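PDB 2VLA: restriction endonuclease R.BpuJI from Bacillus pumilus, which recognises and binds its cognate DNA sequence through the recognition domain described here and, as a whole restriction enzyme, probably cleaves DNA as an endonuclease. Local coordinates for residues E71-G74 and M79-E82; N117-L122 and K271-Y276; I175-V180 and Q245-K250; L146-N151 and E179-I184. All coordinates share one frame; numbering follows the deposited sequence. Where two conformers were deposited one is given.

Contact 1. Residues E71-G74 and M79-E82; sequences EIAG and MFYE. With nucleotides of chain B.
The ring of Phe80 leans against the last part of helix 62-76, bringing CE2 to 3.4 Å from Gly74 CA and 4.0 Å from Ala73 CB. Its CG lies between the backbone N and the carbonyl carbon (chi1 64°), which carries the ring back from the start of strand 80-83 toward the helix; the lack of a side chain on Gly74 permits the close approach. Phe44 meets the same ring edge-to-face. Met79, just ahead of Phe80, donates its backbone N to Ala73 O at 2.8 Å, nearly in line with the carbonyl bond, and closes the turn between helix and strand. Its side chain then leads off to pack on helix 22-36. On the helix, beyond these packing contacts, Glu71 faces the DNA. With CG anti to the carbonyl carbon and the chain extended beyond it, the side chain runs alongside the base of DC5 of chain B, its CD 3.6 Å from C6. The carboxylate thereby reaches DC6 of chain B, whose N4 donates to Glu71 OE2 at 2.9 Å and 164°. Lys17 forms a salt bridge to the same oxygen. With an alanine here, the cytosine amino group would probably be left without this acceptor, and Lys17 without its carboxylate mate. Because N4 lies on the major-groove edge of cytosine, the bond is consistent with a part in base readout, since it calls for a donor at this position, and Lys17 would be expected to help balance the negative charge of the carboxylate beside the DNA backbone.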
# COMPACT_ATOMS: atom_id res chain seq x y z
N GLU A 71 -0.72 -0.98 13.45
CA GLU A 71 -0.99 -0.42 12.13
C GLU A 71 0.18 -0.49 11.20
O GLU A 71 0.00 -0.72 9.98
CB GLU A 71 -1.43 1.03 12.22
CG GLU A 71 -2.70 1.30 13.01
CD GLU A 71 -3.20 2.73 12.79
OE1 GLU A 71 -3.62 3.03 11.65
OE2 GLU A 71 -3.13 3.57 13.75
N ILE A 72 1.38 -0.23 11.72
CA ILE A 72 2.55 -0.02 10.86
C ILE A 72 3.44 -1.25 10.87
O ILE A 72 3.59 -1.91 9.84
CB ILE A 72 3.35 1.28 11.24
CG1 ILE A 72 2.42 2.49 11.22
CG2 ILE A 72 4.50 1.45 10.27
CD1 ILE A 72 1.73 2.78 9.85
N ALA A 73 3.96 -1.62 12.01
CA ALA A 73 4.79 -2.81 12.09
C ALA A 73 3.97 -4.07 11.69
O ALA A 73 4.45 -4.91 10.94
CB ALA A 73 5.38 -2.97 13.49
N GLY A 74 2.75 -4.17 12.18
CA GLY A 74 1.89 -5.32 11.89
C GLY A 74 1.26 -5.28 10.49
O GLY A 74 1.62 -6.07 9.59
N MET A 79 5.44 -6.95 9.29
CA MET A 79 6.71 -7.29 9.89
C MET A 79 6.64 -8.44 10.89
O MET A 79 7.67 -8.95 11.32
CB MET A 79 7.34 -6.04 10.53
CG MET A 79 7.65 -4.96 9.52
SD MET A 79 8.51 -3.55 10.19
CE MET A 79 10.17 -4.25 10.24
N PHE A 80 5.44 -8.81 11.29
CA PHE A 80 5.24 -9.97 12.16
C PHE A 80 3.90 -10.63 11.87
O PHE A 80 3.08 -10.07 11.18
CB PHE A 80 5.34 -9.57 13.65
CG PHE A 80 4.26 -8.60 14.11
CD1 PHE A 80 3.02 -9.06 14.54
CD2 PHE A 80 4.53 -7.25 14.18
CE1 PHE A 80 2.06 -8.16 15.03
CE2 PHE A 80 3.55 -6.36 14.64
CZ PHE A 80 2.33 -6.82 15.06
N TYR A 81 3.71 -11.83 12.39
CA TYR A 81 2.45 -12.55 12.24
C TYR A 81 2.26 -13.44 13.44
O TYR A 81 3.19 -13.63 14.23
CB TYR A 81 2.44 -13.38 10.94
CG TYR A 81 3.37 -14.57 10.95
CD1 TYR A 81 4.71 -14.43 10.63
CD2 TYR A 81 2.90 -15.83 11.27
CE1 TYR A 81 5.56 -15.51 10.63
CE2 TYR A 81 3.74 -16.91 11.29
CZ TYR A 81 5.07 -16.75 10.96
OH TYR A 81 5.91 -17.84 10.97
N GLU A 82 1.06 -13.96 13.60
CA GLU A 82 0.74 -14.85 14.71
C GLU A 82 0.44 -16.24 14.22
O GLU A 82 -0.21 -16.41 13.19
CB GLU A 82 -0.46 -14.31 15.49
CG GLU A 82 -1.07 -15.34 16.44
CD GLU A 82 -2.19 -14.76 17.28
OE1 GLU A 82 -2.34 -13.52 17.29
OE2 GLU A 82 -2.91 -15.55 17.93
P DC B 5 -4.97 -3.00 13.28
OP1 DC B 5 -4.40 -4.35 13.47
OP2 DC B 5 -4.11 -1.82 13.47
O5' DC B 5 -5.71 -2.99 11.86
C5' DC B 5 -5.66 -1.88 11.00
C4' DC B 5 -7.03 -1.30 10.78
O4' DC B 5 -7.57 -0.84 12.05
C3' DC B 5 -7.07 -0.10 9.86
O3' DC B 5 -8.35 -0.02 9.24
C2' DC B 5 -6.79 1.02 10.87
C1' DC B 5 -7.72 0.57 12.00
N1 DC B 5 -7.40 1.17 13.29
C2 DC B 5 -8.33 2.00 13.94
O2 DC B 5 -9.46 2.16 13.42
N3 DC B 5 -7.99 2.57 15.13
C4 DC B 5 -6.79 2.36 15.65
N4 DC B 5 -6.49 2.95 16.83
C5 DC B 5 -5.82 1.56 15.02
C6 DC B 5 -6.17 0.98 13.85
P DC B 6 -8.70 1.09 8.14
OP1 DC B 6 -9.74 0.48 7.26
OP2 DC B 6 -7.43 1.63 7.58
O5' DC B 6 -9.27 2.32 9.02
C5' DC B 6 -10.63 2.31 9.48
C4' DC B 6 -11.07 3.71 9.81
O4' DC B 6 -10.42 4.16 11.00
C3' DC B 6 -10.77 4.76 8.74
O3' DC B 6 -11.93 5.57 8.60
C2' DC B 6 -9.56 5.53 9.29
C1' DC B 6 -9.78 5.43 10.77
N1 DC B 6 -8.61 5.43 11.63
C2 DC B 6 -8.54 6.29 12.74
O2 DC B 6 -9.38 7.18 12.89
N3 DC B 6 -7.51 6.15 13.60
C4 DC B 6 -6.56 5.24 13.39
N4 DC B 6 -5.55 5.15 14.28
C5 DC B 6 -6.63 4.37 12.27
C6 DC B 6 -7.66 4.48 11.45

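Contact 2. Residues N117-L122 and K271-Y276; sequences NGMDKL and KDWQQY. With nucleotides of chain B; nucleotides of chain C.
OD1 of Asn117 accepts two backbone N-H groups, from Met119 at 2.8 Å and, weakly, from Asp120. The first bond defines an Asx turn in the loop ahead of helix 122-130, with the donor tilted 25° from the carbonyl plane. The turn lies across one face of the Trp273 indole on helix 263-278. Asn117 CB sits over the six-membered ring, 3.6 Å from its centroid, and Gly118 CA over the five-membered ring at 3.8 Å; both are CH-pi contacts. Trp273 points at the loop with CG anti to its own backbone N (chi1 164°), and the absent side chain of Gly118 lets the main chain come down onto the ring. Met119 crosses the indole, its CE 4.0 Å from Trp273 CZ2, while Phe253 meets the indole edge-to-face. With an alanine in place of Trp273, the Asx turn is likely to lose the flat surface beneath Asn117 and Gly118, opening a gap that could let the loop shift against the DNA. That loop carries Lys121, the N-cap of helix 122-130. Its backbone N donates to OP1 of DC6 of chain B at 3.0 Å and 173°, an almost straight bond to a phosphate. The extended side chain bends only at its end, where Lys121 NZ reaches N3 of DA10 of chain C, on the minor-groove edge, at 2.9 Å.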
# COMPACT_ATOMS: atom_id res chain seq x y z
N ASN A 117 -7.83 -6.05 0.63
CA ASN A 117 -6.83 -6.66 1.44
C ASN A 117 -7.27 -6.80 2.90
O ASN A 117 -8.35 -6.31 3.30
CB ASN A 117 -5.52 -5.86 1.34
CG ASN A 117 -5.66 -4.43 1.87
OD1 ASN A 117 -6.04 -4.24 3.03
ND2 ASN A 117 -5.43 -3.43 1.00
N GLY A 118 -6.44 -7.44 3.70
CA GLY A 118 -6.74 -7.65 5.11
C GLY A 118 -6.08 -6.66 6.04
O GLY A 118 -6.01 -6.90 7.24
N MET A 119 -5.63 -5.54 5.51
CA MET A 119 -5.17 -4.42 6.38
C MET A 119 -6.34 -3.61 6.90
O MET A 119 -6.26 -3.02 8.00
CB MET A 119 -4.23 -3.50 5.62
CG MET A 119 -3.01 -4.16 5.15
SD MET A 119 -1.81 -2.99 4.66
CE MET A 119 -0.76 -3.93 3.69
N ASP A 120 -7.38 -3.49 6.09
CA ASP A 120 -8.52 -2.65 6.38
C ASP A 120 -9.39 -3.24 7.49
O ASP A 120 -9.49 -4.47 7.65
CB ASP A 120 -9.39 -2.47 5.13
CG ASP A 120 -8.65 -1.80 3.97
OD1 ASP A 120 -7.67 -1.07 4.21
OD2 ASP A 120 -9.07 -2.01 2.81
N LYS A 121 -10.17 -2.37 8.11
CA LYS A 121 -11.19 -2.75 9.07
C LYS A 121 -12.30 -3.51 8.31
O LYS A 121 -12.58 -3.20 7.16
CB LYS A 121 -11.74 -1.51 9.76
CG LYS A 121 -12.65 -1.79 10.96
CD LYS A 121 -13.05 -0.49 11.61
CE LYS A 121 -13.98 -0.66 12.82
NZ LYS A 121 -13.32 -1.30 13.98
N LEU A 122 -12.95 -4.45 8.97
CA LEU A 122 -13.91 -5.33 8.27
C LEU A 122 -14.98 -4.56 7.48
O LEU A 122 -15.36 -4.97 6.40
CB LEU A 122 -14.59 -6.29 9.24
CG LEU A 122 -15.48 -7.36 8.55
CD1 LEU A 122 -14.62 -8.31 7.73
CD2 LEU A 122 -16.31 -8.13 9.58
N LYS A 271 -6.06 -13.77 8.89
CA LYS A 271 -4.90 -14.62 9.11
C LYS A 271 -4.24 -14.99 7.79
O LYS A 271 -3.01 -14.91 7.66
CB LYS A 271 -5.30 -15.90 9.85
CG LYS A 271 -4.11 -16.72 10.30
N ASP A 272 -5.05 -15.39 6.81
CA ASP A 272 -4.54 -15.77 5.51
C ASP A 272 -3.92 -14.56 4.80
O ASP A 272 -2.91 -14.68 4.11
CB ASP A 272 -5.65 -16.34 4.64
CG ASP A 272 -6.24 -17.63 5.18
OD1 ASP A 272 -5.59 -18.30 6.01
OD2 ASP A 272 -7.34 -18.00 4.74
N TRP A 273 -4.55 -13.39 4.94
CA TRP A 273 -3.97 -12.18 4.35
C TRP A 273 -2.56 -11.94 4.91
O TRP A 273 -1.62 -11.66 4.17
CB TRP A 273 -4.84 -10.94 4.59
CG TRP A 273 -4.02 -9.68 4.33
CD1 TRP A 273 -3.38 -8.90 5.26
CD2 TRP A 273 -3.64 -9.17 3.06
NE1 TRP A 273 -2.66 -7.91 4.64
CE2 TRP A 273 -2.80 -8.06 3.28
CE3 TRP A 273 -3.96 -9.52 1.74
CZ2 TRP A 273 -2.28 -7.32 2.26
CZ3 TRP A 273 -3.43 -8.81 0.73
CH2 TRP A 273 -2.58 -7.72 0.97
N GLN A 274 -2.41 -12.05 6.21
CA GLN A 274 -1.13 -11.74 6.83
C GLN A 274 -0.03 -12.72 6.36
O GLN A 274 1.12 -12.32 6.14
CB GLN A 274 -1.22 -11.73 8.35
CG GLN A 274 -0.01 -11.10 9.06
CD GLN A 274 0.04 -9.59 8.89
OE1 GLN A 274 -0.88 -8.98 8.36
NE2 GLN A 274 1.13 -8.97 9.39
N GLN A 275 -0.41 -13.98 6.16
CA GLN A 275 0.52 -14.99 5.67
C GLN A 275 0.95 -14.72 4.22
O GLN A 275 2.10 -14.92 3.85
CB GLN A 275 -0.11 -16.38 5.77
CG GLN A 275 0.71 -17.49 5.10
CD GLN A 275 2.07 -17.70 5.74
OE1 GLN A 275 2.23 -17.55 6.96
NE2 GLN A 275 3.05 -18.10 4.93
N TYR A 276 -0.01 -14.32 3.39
CA TYR A 276 0.30 -13.92 2.02
C TYR A 276 1.23 -12.70 1.98
O TYR A 276 2.24 -12.69 1.28
CB TYR A 276 -0.99 -13.62 1.24
CG TYR A 276 -0.76 -12.75 0.06
CD1 TYR A 276 -0.16 -13.23 -1.08
CD2 TYR A 276 -1.10 -11.41 0.10
CE1 TYR A 276 0.12 -12.40 -2.14
CE2 TYR A 276 -0.83 -10.58 -0.94
CZ TYR A 276 -0.21 -11.05 -2.05
OH TYR A 276 0.07 -10.20 -3.09
P DC B 5 -4.97 -3.00 13.28
OP1 DC B 5 -4.40 -4.35 13.47
OP2 DC B 5 -4.11 -1.82 13.47
O5' DC B 5 -5.71 -2.99 11.86
C5' DC B 5 -5.66 -1.88 11.00
C4' DC B 5 -7.03 -1.30 10.78
O4' DC B 5 -7.57 -0.84 12.05
C3' DC B 5 -7.07 -0.10 9.86
O3' DC B 5 -8.35 -0.02 9.24
C2' DC B 5 -6.79 1.02 10.87
C1' DC B 5 -7.72 0.57 12.00
N1 DC B 5 -7.40 1.17 13.29
C2 DC B 5 -8.33 2.00 13.94
O2 DC B 5 -9.46 2.16 13.42
N3 DC B 5 -7.99 2.57 15.13
C4 DC B 5 -6.79 2.36 15.65
N4 DC B 5 -6.49 2.95 16.83
C5 DC B 5 -5.82 1.56 15.02
C6 DC B 5 -6.17 0.98 13.85
P DC B 6 -8.70 1.09 8.14
OP1 DC B 6 -9.74 0.48 7.26
OP2 DC B 6 -7.43 1.63 7.58
O5' DC B 6 -9.27 2.32 9.02
C5' DC B 6 -10.63 2.31 9.48
C4' DC B 6 -11.07 3.71 9.81
O4' DC B 6 -10.42 4.16 11.00
C3' DC B 6 -10.77 4.76 8.74
O3' DC B 6 -11.93 5.57 8.60
C2' DC B 6 -9.56 5.53 9.29
C1' DC B 6 -9.78 5.43 10.77
N1 DC B 6 -8.61 5.43 11.63
C2 DC B 6 -8.54 6.29 12.74
O2 DC B 6 -9.38 7.18 12.89
N3 DC B 6 -7.51 6.15 13.60
C4 DC B 6 -6.56 5.24 13.39
N4 DC B 6 -5.55 5.15 14.28
C5 DC B 6 -6.63 4.37 12.27
C6 DC B 6 -7.66 4.48 11.45
P DA C 10 -18.91 4.67 12.93
OP1 DA C 10 -19.30 4.92 11.54
OP2 DA C 10 -19.81 4.97 14.05
O5' DA C 10 -18.52 3.14 13.08
C5' DA C 10 -17.65 2.54 12.17
C4' DA C 10 -17.24 1.16 12.65
O4' DA C 10 -16.47 1.29 13.87
C3' DA C 10 -18.39 0.19 12.97
O3' DA C 10 -18.01 -1.11 12.58
C2' DA C 10 -18.47 0.30 14.48
C1' DA C 10 -16.99 0.36 14.81
N9 DA C 10 -16.66 0.83 16.14
C8 DA C 10 -17.35 1.71 16.92
N7 DA C 10 -16.78 1.96 18.07
C5 DA C 10 -15.62 1.22 18.03
C6 DA C 10 -14.58 1.04 18.96
N6 DA C 10 -14.55 1.65 20.14
N1 DA C 10 -13.58 0.22 18.61
C2 DA C 10 -13.61 -0.39 17.43
N3 DA C 10 -14.53 -0.31 16.47
C4 DA C 10 -15.53 0.51 16.85

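Contact 3. Residues I175-V180 and Q245-K250; sequences IKPIEV and QFWGNK
A chi1 of 70° sets CG of Trp247 between its backbone N and carbonyl carbon, swinging the indole from the 245-250 loop toward Pro177 at the start of helix 177-189. The proline ring answers with CD, which stands over one face of the indole, 3.7 Å from the centroid of the six-membered ring and 23° off its normal. This is a CH-pi contact displaced toward the rim, with Trp247 CZ3 the nearest ring atom at 3.5 Å. Lys176 NZ comes only to the edge of the same ring, near its plane, and the lysine was modelled in two conformers, so this approach is uncertain. The helix start is also held by the Glu179 carboxylate, whose OE2 accepts the backbone N-H of the N-cap residue Lys176 at 2.8 Å and 171°, the oxygen being met from above the carboxylate plane. Met1 N takes the other carboxylate oxygen, and Gln143 of helix 137-150 touches both Pro177 and Trp247. Both segments contribute residues to the pocket in which a polyether molecule, probably from the crystallisation liquor, is bound. No hydrogen bond joins the two segments; the direct contact between them therefore probably rests on dispersion and CH-pi attraction.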
# COMPACT_ATOMS: atom_id res chain seq x y z
N ILE A 175 -10.08 -1.52 -16.72
CA ILE A 175 -9.51 -0.52 -17.62
C ILE A 175 -8.04 -0.80 -17.91
O ILE A 175 -7.25 -0.98 -16.99
CB ILE A 175 -9.60 0.89 -16.98
CG1 ILE A 175 -11.04 1.21 -16.52
CG2 ILE A 175 -9.07 1.95 -17.94
CD1 ILE A 175 -12.08 1.18 -17.67
N LYS A 176 -7.66 -0.73 -19.20
CA LYS A 176 -6.25 -0.84 -19.61
C LYS A 176 -5.51 0.51 -19.45
O LYS A 176 -6.07 1.57 -19.71
CB LYS A 176 -6.16 -1.31 -21.05
CG LYS A 176 -6.80 -2.70 -21.26
CD LYS A 176 -6.31 -3.36 -22.52
CE LYS A 176 -6.88 -4.77 -22.67
NZ LYS A 176 -6.22 -5.75 -21.74
N PRO A 177 -4.24 0.45 -19.01
CA PRO A 177 -3.45 1.67 -18.91
C PRO A 177 -3.50 2.57 -20.13
O PRO A 177 -3.63 3.76 -20.00
CB PRO A 177 -2.06 1.15 -18.63
CG PRO A 177 -2.31 -0.06 -17.82
CD PRO A 177 -3.50 -0.71 -18.50
N ILE A 178 -3.51 2.02 -21.33
CA ILE A 178 -3.58 2.87 -22.51
C ILE A 178 -4.90 3.66 -22.57
O ILE A 178 -4.93 4.79 -23.07
CB ILE A 178 -3.39 2.08 -23.85
CG1 ILE A 178 -3.32 3.08 -25.02
CG2 ILE A 178 -4.53 1.02 -24.07
CD1 ILE A 178 -2.08 3.99 -24.98
N GLU A 179 -5.99 3.07 -22.09
CA GLU A 179 -7.25 3.81 -21.99
C GLU A 179 -7.15 5.03 -21.08
O GLU A 179 -7.76 6.06 -21.35
CB GLU A 179 -8.36 2.93 -21.48
CG GLU A 179 -8.76 1.85 -22.40
CD GLU A 179 -9.83 0.97 -21.79
OE1 GLU A 179 -11.02 1.41 -21.75
OE2 GLU A 179 -9.49 -0.11 -21.29
N VAL A 180 -6.42 4.89 -19.97
CA VAL A 180 -6.22 5.99 -19.04
C VAL A 180 -5.43 7.09 -19.73
O VAL A 180 -5.81 8.26 -19.69
CB VAL A 180 -5.48 5.50 -17.78
CG1 VAL A 180 -5.14 6.69 -16.88
CG2 VAL A 180 -6.33 4.49 -17.02
N GLN A 245 4.74 -5.75 -15.23
CA GLN A 245 4.18 -6.84 -16.06
C GLN A 245 3.04 -7.59 -15.38
O GLN A 245 2.32 -8.32 -16.03
CB GLN A 245 5.29 -7.81 -16.48
CG GLN A 245 6.05 -7.33 -17.71
CD GLN A 245 7.41 -7.98 -17.87
OE1 GLN A 245 7.77 -8.89 -17.13
NE2 GLN A 245 8.17 -7.50 -18.85
N PHE A 246 2.86 -7.36 -14.09
CA PHE A 246 1.73 -7.93 -13.36
C PHE A 246 0.47 -7.05 -13.39
O PHE A 246 -0.51 -7.37 -12.72
CB PHE A 246 2.13 -8.23 -11.91
CG PHE A 246 3.18 -9.27 -11.78
CD1 PHE A 246 4.52 -8.95 -11.93
CD2 PHE A 246 2.84 -10.60 -11.55
CE1 PHE A 246 5.49 -9.90 -11.81
CE2 PHE A 246 3.81 -11.58 -11.45
CZ PHE A 246 5.14 -11.24 -11.61
N TRP A 247 0.49 -5.97 -14.16
CA TRP A 247 -0.62 -5.02 -14.12
C TRP A 247 -1.97 -5.61 -14.44
O TRP A 247 -3.00 -5.14 -13.92
CB TRP A 247 -0.35 -3.83 -15.05
CG TRP A 247 -0.41 -4.16 -16.54
CD1 TRP A 247 0.65 -4.41 -17.37
CD2 TRP A 247 -1.59 -4.19 -17.39
NE1 TRP A 247 0.21 -4.63 -18.65
CE2 TRP A 247 -1.15 -4.47 -18.69
CE3 TRP A 247 -2.95 -4.01 -17.17
CZ2 TRP A 247 -2.03 -4.60 -19.75
CZ3 TRP A 247 -3.82 -4.16 -18.23
CH2 TRP A 247 -3.35 -4.43 -19.50
N GLY A 248 -1.98 -6.62 -15.32
CA GLY A 248 -3.24 -7.22 -15.77
C GLY A 248 -3.68 -8.44 -14.99
O GLY A 248 -4.71 -9.03 -15.30
N ASN A 249 -2.92 -8.79 -13.95
CA ASN A 249 -3.22 -9.97 -13.14
C ASN A 249 -4.30 -9.69 -12.11
O ASN A 249 -4.28 -8.65 -11.44
CB ASN A 249 -1.98 -10.45 -12.42
CG ASN A 249 -1.02 -11.20 -13.33
OD1 ASN A 249 -0.78 -10.78 -14.47
ND2 ASN A 249 -0.42 -12.29 -12.82
N LYS A 250 -5.17 -10.64 -11.87
CA LYS A 250 -6.00 -10.62 -10.71
C LYS A 250 -5.10 -10.57 -9.48
O LYS A 250 -4.00 -11.10 -9.51
CB LYS A 250 -6.90 -11.88 -10.68
CG LYS A 250 -8.17 -11.75 -11.47
CD LYS A 250 -9.16 -12.87 -11.12
CE LYS A 250 -10.60 -12.38 -11.20
NZ LYS A 250 -11.18 -12.59 -12.56

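Contact 4. Residues L146-N151 and E179-I184; sequences LTADNN and EVIEKI
Ile181 directs its branches at Thr147 and Ala148 of helix 137-150 and at Asn151, just past its end. With CG1 anti to the carbonyl carbon (chi1 -68°), that branch meets Thr147 CG2 at 3.7 Å, and its terminal CD1 continues to Ala148 CB at 3.8 Å. CG2, anti to the backbone N, touches Asn151 CB at 4.1 Å. Thr147 has split its polar and apolar ends to suit: chi1 of -57° leaves CG2 facing the isoleucine, while OG1 turns back to hydrogen-bond Gln143 O one turn earlier in the same helix. Asn151, the first residue to leave the helix, folds its side chain back as well. Its ND2 donates to Thr147 O at 2.9 Å and 168°, with that oxygen lying almost in the amide plane, which restrains the amide's rotation. The small side chain of Ala148 allows the backbones to come close, its CA lying 6.2 Å from that of Ile181. On an adjoining face of helix 177-189, Val180 and Ile184 pack against Tyr163 of helix 157-165. About 18 Å from the DNA at the nearest atom, this is helix-helix packing within the mainly helical recognition domain, with the Ile181 side chain lying against Thr147, Ala148 and the C-terminal end of helix 137-150.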
# COMPACT_ATOMS: atom_id res chain seq x y z
N LEU A 146 4.79 3.87 -17.59
CA LEU A 146 5.52 3.42 -18.79
C LEU A 146 4.77 3.85 -20.04
O LEU A 146 5.36 4.35 -20.99
CB LEU A 146 5.68 1.90 -18.81
CG LEU A 146 6.75 1.33 -17.87
CD1 LEU A 146 6.55 -0.16 -17.75
CD2 LEU A 146 8.16 1.65 -18.35
N THR A 147 3.46 3.63 -20.03
CA THR A 147 2.61 3.96 -21.17
C THR A 147 2.56 5.47 -21.42
O THR A 147 2.60 5.91 -22.56
CB THR A 147 1.20 3.37 -20.98
OG1 THR A 147 1.31 1.96 -20.80
CG2 THR A 147 0.28 3.66 -22.20
N ALA A 148 2.57 6.27 -20.35
CA ALA A 148 2.68 7.73 -20.49
C ALA A 148 3.99 8.10 -21.22
O ALA A 148 3.97 8.83 -22.21
CB ALA A 148 2.60 8.41 -19.11
N ASP A 149 5.11 7.54 -20.77
CA ASP A 149 6.39 7.83 -21.42
C ASP A 149 6.37 7.40 -22.89
O ASP A 149 6.89 8.09 -23.76
CB ASP A 149 7.54 7.14 -20.69
CG ASP A 149 7.97 7.87 -19.45
OD1 ASP A 149 7.54 9.04 -19.27
OD2 ASP A 149 8.75 7.30 -18.66
N ASN A 150 5.77 6.24 -23.16
CA ASN A 150 5.71 5.71 -24.53
C ASN A 150 4.90 6.62 -25.45
O ASN A 150 5.08 6.61 -26.67
CB ASN A 150 5.13 4.29 -24.52
CG ASN A 150 6.09 3.28 -23.95
OD1 ASN A 150 7.29 3.53 -23.87
ND2 ASN A 150 5.57 2.13 -23.53
N ASN A 151 3.99 7.39 -24.85
CA ASN A 151 3.15 8.31 -25.57
C ASN A 151 3.57 9.77 -25.35
O ASN A 151 2.80 10.70 -25.63
CB ASN A 151 1.70 8.10 -25.16
CG ASN A 151 1.10 6.88 -25.78
OD1 ASN A 151 0.64 6.92 -26.91
ND2 ASN A 151 1.16 5.76 -25.08
N GLU A 179 -5.99 3.07 -22.09
CA GLU A 179 -7.25 3.81 -21.99
C GLU A 179 -7.15 5.03 -21.08
O GLU A 179 -7.76 6.06 -21.35
CB GLU A 179 -8.36 2.93 -21.48
CG GLU A 179 -8.76 1.85 -22.40
CD GLU A 179 -9.83 0.97 -21.79
OE1 GLU A 179 -11.02 1.41 -21.75
OE2 GLU A 179 -9.49 -0.11 -21.29
N VAL A 180 -6.42 4.89 -19.97
CA VAL A 180 -6.22 5.99 -19.04
C VAL A 180 -5.43 7.09 -19.73
O VAL A 180 -5.81 8.26 -19.69
CB VAL A 180 -5.48 5.50 -17.78
CG1 VAL A 180 -5.14 6.69 -16.88
CG2 VAL A 180 -6.33 4.49 -17.02
N ILE A 181 -4.34 6.70 -20.39
CA ILE A 181 -3.49 7.66 -21.06
C ILE A 181 -4.24 8.39 -22.17
O ILE A 181 -4.17 9.61 -22.30
CB ILE A 181 -2.24 6.96 -21.60
CG1 ILE A 181 -1.34 6.49 -20.41
CG2 ILE A 181 -1.49 7.88 -22.58
CD1 ILE A 181 -1.12 7.52 -19.32
N GLU A 182 -4.99 7.66 -22.97
CA GLU A 182 -5.75 8.29 -24.05
C GLU A 182 -6.79 9.30 -23.51
O GLU A 182 -6.96 10.39 -24.05
CB GLU A 182 -6.42 7.23 -24.93
CG GLU A 182 -5.41 6.47 -25.81
CD GLU A 182 -6.00 5.24 -26.53
OE1 GLU A 182 -7.09 4.76 -26.15
OE2 GLU A 182 -5.33 4.74 -27.47
N LYS A 183 -7.41 8.96 -22.38
CA LYS A 183 -8.39 9.85 -21.76
C LYS A 183 -7.72 11.12 -21.21
O LYS A 183 -8.25 12.24 -21.36
CB LYS A 183 -9.13 9.10 -20.64
CG LYS A 183 -10.07 9.94 -19.83
CD LYS A 183 -11.15 10.61 -20.66
CE LYS A 183 -12.13 11.34 -19.80
NZ LYS A 183 -12.98 12.28 -20.57
N ILE A 184 -6.55 10.97 -20.59
CA ILE A 184 -5.82 12.13 -20.08
C ILE A 184 -5.44 13.05 -21.23
O ILE A 184 -5.61 14.24 -21.15
CB ILE A 184 -4.57 11.71 -19.26
CG1 ILE A 184 -5.02 11.03 -17.95
CG2 ILE A 184 -3.66 12.94 -18.95
CD1 ILE A 184 -3.90 10.44 -17.11

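Starting from the N terminus, contact 1 closes first, a short turn joining the end of helix 62-76 to strand 80-83. Contact 2 opens next, at 117-122, and closes only at 271-276, near the C-terminal end, so that contacts 3 and 4 nest inside its long loop. Contact 4 opens at 146-151 and closes at 179-184, on helix 177-189; contact 3 opens on that same helix, shares Glu179 and Val180 with contact 4, and closes at 245-250. NE2 of Gln274 probably hydrogen-bonds Phe80 O and Gly74 O, linking contacts 1 and 2, both of which also carry residues that meet the DNA. Contacts 3 and 4 lie together across the chain's centre from contact 1.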